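Periplasmic molybdate-binding protein (Azotobacter vinelandii, PDB 1ATG) binds molybdate or tungstate in a cleft between its two domains, probably to deliver the oxyanion to an ABC transporter for uptake. Local coordinates at residues Phe162-Leu165 with Ala166-Ile169; Leu91-Asn94 with Gln95-Leu99. One frame throughout, in Å; residues are numbered along the deposited sequence. Where two conformers were deposited one is given.

Contact 1 of 2, residues Phe162-Leu165 with Ala166-Ile169. With EDO (1,2-ethanediol), chain E.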
ATOM      1  N   PHE A 162      -1.428  11.559  -2.910  1.00  3.18           N
ATOM      2  CA  PHE A 162      -2.238  10.536  -2.250  1.00  3.21           C
ATOM      3  C   PHE A 162      -1.319   9.375  -1.902  1.00  3.73           C
ATOM      4  O   PHE A 162      -0.713   8.738  -2.774  1.00  4.26           O
ATOM      5  CB  PHE A 162      -3.395  10.071  -3.120  1.00  4.25           C
ATOM      6  CG  PHE A 162      -4.638  10.901  -3.022  1.00  3.88           C
ATOM      7  CD1 PHE A 162      -5.297  11.043  -1.813  1.00  4.31           C
ATOM      8  CD2 PHE A 162      -5.160  11.548  -4.136  1.00  4.74           C
ATOM      9  CE1 PHE A 162      -6.451  11.792  -1.721  1.00  6.25           C
ATOM     10  CE2 PHE A 162      -6.321  12.282  -4.053  1.00  6.53           C
ATOM     11  CZ  PHE A 162      -6.977  12.422  -2.841  1.00  6.43           C
ATOM     12  N   VAL A 163      -1.145   9.153  -0.590  1.00  3.73           N
ATOM     13  CA  VAL A 163      -0.192   8.185  -0.078  1.00  4.05           C
ATOM     14  C   VAL A 163      -0.825   7.256   0.947  1.00  2.86           C
ATOM     15  O   VAL A 163      -1.999   7.412   1.294  1.00  4.17           O
ATOM     16  CB  VAL A 163       1.033   8.905   0.537  1.00  3.97           C
ATOM     17  CG1 VAL A 163       1.724   9.848  -0.450  1.00  6.02           C
ATOM     18  CG2 VAL A 163       0.641   9.679   1.791  1.00  5.60           C
ATOM     19  N   ALA A 164      -0.063   6.292   1.417  1.00  3.55           N
ATOM     20  CA  ALA A 164      -0.509   5.388   2.465  1.00  3.39           C
ATOM     21  C   ALA A 164      -0.131   5.983   3.812  1.00  3.73           C
ATOM     22  O   ALA A 164       0.964   6.504   4.011  1.00  3.73           O
ATOM     23  CB  ALA A 164       0.166   4.035   2.294  1.00  5.10           C
ATOM     24  N   LEU A 165      -0.986   5.801   4.814  1.00  4.26           N
ATOM     25  CA  LEU A 165      -0.666   6.307   6.152  1.00  4.09           C
ATOM     26  C   LEU A 165       0.633   5.740   6.667  1.00  4.11           C
ATOM     27  O   LEU A 165       1.449   6.432   7.287  1.00  4.94           O
ATOM     28  CB  LEU A 165      -1.828   5.987   7.102  1.00  4.91           C
ATOM     29  CG  LEU A 165      -1.608   6.384   8.575  1.00  5.76           C
ATOM     30  CD1 LEU A 165      -1.274   7.855   8.727  1.00  7.19           C
ATOM     31  CD2 LEU A 165      -2.854   6.051   9.394  1.00  7.95           C
ATOM     32  N   ALA A 166       0.915   4.454   6.430  1.00  4.75           N
ATOM     33  CA  ALA A 166       2.130   3.826   6.904  1.00  5.45           C
ATOM     34  C   ALA A 166       3.377   4.549   6.439  1.00  4.89           C
ATOM     35  O   ALA A 166       4.409   4.506   7.113  1.00  6.28           O
ATOM     36  CB  ALA A 166       2.188   2.379   6.412  1.00  6.78           C
ATOM     37  N   GLN A 167       3.354   5.189   5.267  1.00  4.78           N
ATOM     38  CA  GLN A 167       4.523   5.861   4.736  1.00  5.24           C
ATOM     39  C   GLN A 167       4.846   7.168   5.426  1.00  5.12           C
ATOM     40  O   GLN A 167       5.955   7.698   5.243  1.00  6.57           O
ATOM     41  CB  GLN A 167       4.309   6.143   3.239  1.00  5.65           C
ATOM     42  CG  GLN A 167       4.183   4.877   2.409  1.00  5.07           C
ATOM     43  CD  GLN A 167       3.758   5.245   0.997  1.00  4.50           C
ATOM     44  OE1 GLN A 167       2.765   5.941   0.803  1.00  5.81           O
ATOM     45  NE2 GLN A 167       4.506   4.768   0.001  1.00  5.71           N
ATOM     46  N   ILE A 168       3.913   7.741   6.176  1.00  4.93           N
ATOM     47  CA  ILE A 168       4.122   9.057   6.767  1.00  6.39           C
ATOM     48  C   ILE A 168       3.959   9.108   8.270  1.00  7.14           C
ATOM     49  O   ILE A 168       4.412  10.084   8.901  1.00  7.97           O
ATOM     50  CB  ILE A 168       3.219  10.124   6.108  1.00  4.98           C
ATOM     51  CG1 ILE A 168       1.733   9.852   6.327  1.00  7.26           C
ATOM     52  CG2 ILE A 168       3.545  10.256   4.623  1.00  7.13           C
ATOM     53  CD1 ILE A 168       0.822  10.896   5.690  1.00  7.21           C
ATOM     54  N   ILE A 169       3.349   8.103   8.876  1.00  8.02           N
ATOM     55  CA  ILE A 169       3.135   8.111  10.334  1.00 10.92           C
ATOM     56  C   ILE A 169       4.468   7.868  11.011  1.00  9.77           C
ATOM     57  O   ILE A 169       5.285   7.070  10.589  1.00 11.79           O
ATOM     58  CB  ILE A 169       2.035   7.119  10.722  1.00  9.03           C
ATOM     59  CG1 ILE A 169       1.600   7.334  12.180  1.00 12.69           C
ATOM     60  CG2 ILE A 169       2.489   5.669  10.538  1.00 10.41           C
ATOM     61  CD1 ILE A 169       0.345   6.568  12.539  1.00 16.15           C
TER
HETATM   62  C1  EDO E 401       5.392   2.828  13.321  0.50 16.30           C
HETATM   63  O1  EDO E 401       6.903   2.571  13.227  0.50 16.09           O
HETATM   64  C2  EDO E 401       4.957   4.252  12.928  0.50 15.84           C
HETATM   65  O2  EDO E 401       5.876   4.736  11.754  0.50 14.84           O
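A164 and Q167 close a beta turn where strand 160-164 runs out beside the anion-binding cleft, and a second turn follows directly from L165. Q167 meets the A164 backbone twice. Its N-H bonds A164 O at 3.0 Å from above the carbonyl plane, while its amide oxygen OE1 takes A164 N at 2.9 Å, with the N-H pointing nearly straight at it (165°). This is possible because Q167 CG lies anti to its own carbonyl carbon (chi1 -64°) and the extended chain runs back along the strand end, which also sets OE1 against V163 CB. The nitrogen of the same amide, Q167 NE2, bonds V146 O, in a residue of the anion pocket, and A164 rests on Y117 of the same pocket, consistent with a second-shell role beside the site. L165 O accepts two bonds, from I168 N at 3.0 Å above its carbonyl plane and from I169 N, also 3.0 Å, almost along the C=O axis (178°). Apolar side chains pack around the turn: those of V163 and I168 cross at about a right angle, with V163 CG2 4.1 Å from I168 CD1, and L165 CD1 meets I169 CB at 3.9 Å. Past the turn, an ethanediol, probably from the crystallisation liquor, gives a hydrogen bond from its O2 to I169 O, 2.7 Å away.

Contact 2 of 2, residues Leu91-Asn94 with Gln95-Leu99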
ATOM      1  N   LEU A  91      -0.753  23.532   4.130  1.00  9.03           N
ATOM      2  CA  LEU A  91      -1.338  23.480   2.796  1.00  7.39           C
ATOM      3  C   LEU A  91      -2.580  22.605   2.765  1.00  7.52           C
ATOM      4  O   LEU A  91      -3.619  23.006   2.239  1.00  8.25           O
ATOM      5  CB  LEU A  91      -0.322  23.008   1.754  1.00  7.97           C
ATOM      6  CG  LEU A  91      -0.844  22.890   0.325  1.00  8.00           C
ATOM      7  CD1 LEU A  91      -1.416  24.214  -0.164  1.00  9.76           C
ATOM      8  CD2 LEU A  91       0.242  22.378  -0.620  1.00  9.28           C
ATOM      9  N   VAL A  92      -2.490  21.380   3.281  1.00  6.04           N
ATOM     10  CA  VAL A  92      -3.639  20.486   3.317  1.00  6.75           C
ATOM     11  C   VAL A  92      -4.459  20.802   4.564  1.00  6.94           C
ATOM     12  O   VAL A  92      -4.004  20.585   5.685  1.00  8.75           O
ATOM     13  CB  VAL A  92      -3.214  19.016   3.286  1.00  5.91           C
ATOM     14  CG1 VAL A  92      -4.435  18.112   3.375  1.00  6.64           C
ATOM     15  CG2 VAL A  92      -2.446  18.729   2.002  1.00  6.43           C
ATOM     16  N   ASP A  93      -5.676  21.265   4.349  1.00  7.81           N
ATOM     17  CA  ASP A  93      -6.582  21.535   5.464  1.00  8.67           C
ATOM     18  C   ASP A  93      -7.252  20.237   5.896  1.00 10.30           C
ATOM     19  O   ASP A  93      -7.289  19.257   5.169  1.00  9.20           O
ATOM     20  CB  ASP A  93      -7.654  22.535   5.039  1.00  9.69           C
ATOM     21  CG  ASP A  93      -8.522  21.980   3.929  1.00 10.79           C
ATOM     22  OD1 ASP A  93      -7.977  21.817   2.804  1.00 12.19           O
ATOM     23  OD2 ASP A  93      -9.711  21.648   4.139  1.00 10.36           O
ATOM     24  N   ASN A  94      -7.858  20.266   7.085  1.00 10.05           N
ATOM     25  CA  ASN A  94      -8.474  19.079   7.656  1.00 10.77           C
ATOM     26  C   ASN A  94      -9.806  18.677   7.069  1.00  9.10           C
ATOM     27  O   ASN A  94     -10.405  17.710   7.564  1.00  9.95           O
ATOM     28  CB  ASN A  94      -8.580  19.262   9.176  1.00 15.70           C
ATOM     29  CG  ASN A  94      -9.503  20.397   9.551  1.00 12.63           C
ATOM     30  OD1 ASN A  94     -10.317  20.892   8.786  1.00 14.55           O
ATOM     31  ND2 ASN A  94      -9.387  20.809  10.812  1.00 17.48           N
ATOM     32  N   GLN A  95     -10.284  19.309   6.009  1.00 10.03           N
ATOM     33  CA  GLN A  95     -11.501  18.898   5.333  1.00  9.92           C
ATOM     34  C   GLN A  95     -11.273  18.613   3.847  1.00  8.47           C
ATOM     35  O   GLN A  95     -12.211  18.348   3.104  1.00  9.94           O
ATOM     36  CB  GLN A  95     -12.610  19.939   5.452  1.00 10.68           C
ATOM     37  CG  GLN A  95     -13.181  20.085   6.854  1.00 16.61           C
ATOM     38  CD  GLN A  95     -13.995  21.363   6.970  1.00 22.24           C
ATOM     39  OE1 GLN A  95     -13.457  22.459   6.799  1.00 24.83           O
ATOM     40  NE2 GLN A  95     -15.285  21.216   7.234  1.00 24.53           N
ATOM     41  N   GLY A  96     -10.016  18.663   3.400  1.00  8.45           N
ATOM     42  CA  GLY A  96      -9.698  18.397   2.003  1.00  8.67           C
ATOM     43  C   GLY A  96     -10.143  19.468   1.033  1.00  7.64           C
ATOM     44  O   GLY A  96     -10.076  19.259  -0.179  1.00  8.43           O
ATOM     45  N   LYS A  97     -10.556  20.640   1.524  1.00  8.33           N
ATOM     46  CA  LYS A  97     -11.024  21.728   0.676  1.00  8.28           C
ATOM     47  C   LYS A  97      -9.951  22.233  -0.276  1.00  8.11           C
ATOM     48  O   LYS A  97     -10.243  22.734  -1.358  1.00  8.85           O
ATOM     49  CB  LYS A  97     -11.522  22.900   1.527  0.50 10.60           C
ATOM     50  CG  LYS A  97     -12.952  22.743   2.023  0.50 13.94           C
ATOM     51  CD  LYS A  97     -13.280  23.854   3.015  0.50 15.28           C
ATOM     52  CE  LYS A  97     -14.382  23.429   3.969  0.50 18.73           C
ATOM     53  NZ  LYS A  97     -15.410  22.595   3.291  0.50 20.48           N
ATOM     54  N   VAL A  98      -8.687  22.058   0.098  1.00  7.66           N
ATOM     55  CA  VAL A  98      -7.568  22.437  -0.753  1.00  7.94           C
ATOM     56  C   VAL A  98      -7.690  21.837  -2.145  1.00  6.53           C
ATOM     57  O   VAL A  98      -7.285  22.482  -3.112  1.00  6.76           O
ATOM     58  CB  VAL A  98      -6.243  22.005  -0.102  1.00  7.64           C
ATOM     59  CG1 VAL A  98      -6.090  20.494   0.021  1.00  8.47           C
ATOM     60  CG2 VAL A  98      -5.069  22.583  -0.884  1.00  8.68           C
ATOM     61  N   LEU A  99      -8.244  20.642  -2.295  1.00  7.02           N
ATOM     62  CA  LEU A  99      -8.320  20.011  -3.601  1.00  7.63           C
ATOM     63  C   LEU A  99      -9.104  20.782  -4.647  1.00  8.85           C
ATOM     64  O   LEU A  99      -8.861  20.619  -5.842  1.00  8.94           O
ATOM     65  CB  LEU A  99      -8.930  18.614  -3.460  1.00  6.93           C
ATOM     66  CG  LEU A  99      -8.009  17.590  -2.799  1.00  6.97           C
ATOM     67  CD1 LEU A  99      -8.801  16.326  -2.477  1.00  8.76           C
ATOM     68  CD2 LEU A  99      -6.823  17.255  -3.688  1.00  8.16           C
TER
HETATM   69  O   HOH W   1     -11.150  23.278   5.843  1.00 16.63           O
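The carboxylate of D93 faces the backbone N-H groups of Q95, K97 and V98, with its two oxygens sharing them out. OD1 takes V98 N at 2.8 Å on its syn side, somewhat out of the carboxylate plane. OD2 offers its syn lone pair to K97 N at 2.9 Å and is met by Q95 N at 3.0 Å from above the plane, 54° out of it. With CG set between the backbone N and the carbonyl carbon (chi1 63°), the D93 side chain reaches across the bend to all three donors. The bond to Q95 N makes an Asx turn; beneath it a beta turn is closed weakly by G96 N on D93 O at 3.3 Å, and G96 leaves it at a positive phi that suits glycine. The bend lies in the loop between strands 75-86 and 107-110, tied down by V92 N on S178 OG. From there the chain enters the 3-10 segment at 97-99, so the carboxylate sits at its amino end, where N-H groups probably favour the charged form. An asparagine here would probably lose much of this grip, since its NH2 group cannot accept from a backbone N-H, leaving V98 N, or the N-H groups of K97 and Q95, without an acceptor. A water lies between the D93 carboxylate and the Q95 amide, donating to OD2 at 2.8 Å and to Q95 OE1. The side chains of N94 and Q95 run side by side in the same direction, their amide planes turned 83° apart. V98, on the returning limb, sets its two methyls against the outgoing one: CG1 touches both D93 OD1 and V92 CA, while CG2 packs on L91 O at 3.5 Å and meets L91 CD1 at 4.1 Å, the L91 and V98 side chains crossing at about a right angle.

How the contacts relate
Contact 2 comes first along the chain, in the loop between strands 75-86 and 107-110; contact 1 follows at the end of strand 160-164. Their centres lie 16 Å apart and their nearest atoms about 4 Å, without touching. Strands 75-86 and 160-164, antiparallel neighbours in the mixed sheet, link them: V163 and L165 of contact 1 bond to V83 and K81, whereas L91 and V92 of contact 2 pack on S86 and L160, farther along the same two strands. The centre of contact 1 lies 8 Å from that of the chain, with the side chain of A164 about 7 Å from the bound tungstate; the centre of contact 2 lies 22 Å from it, away from the anion site.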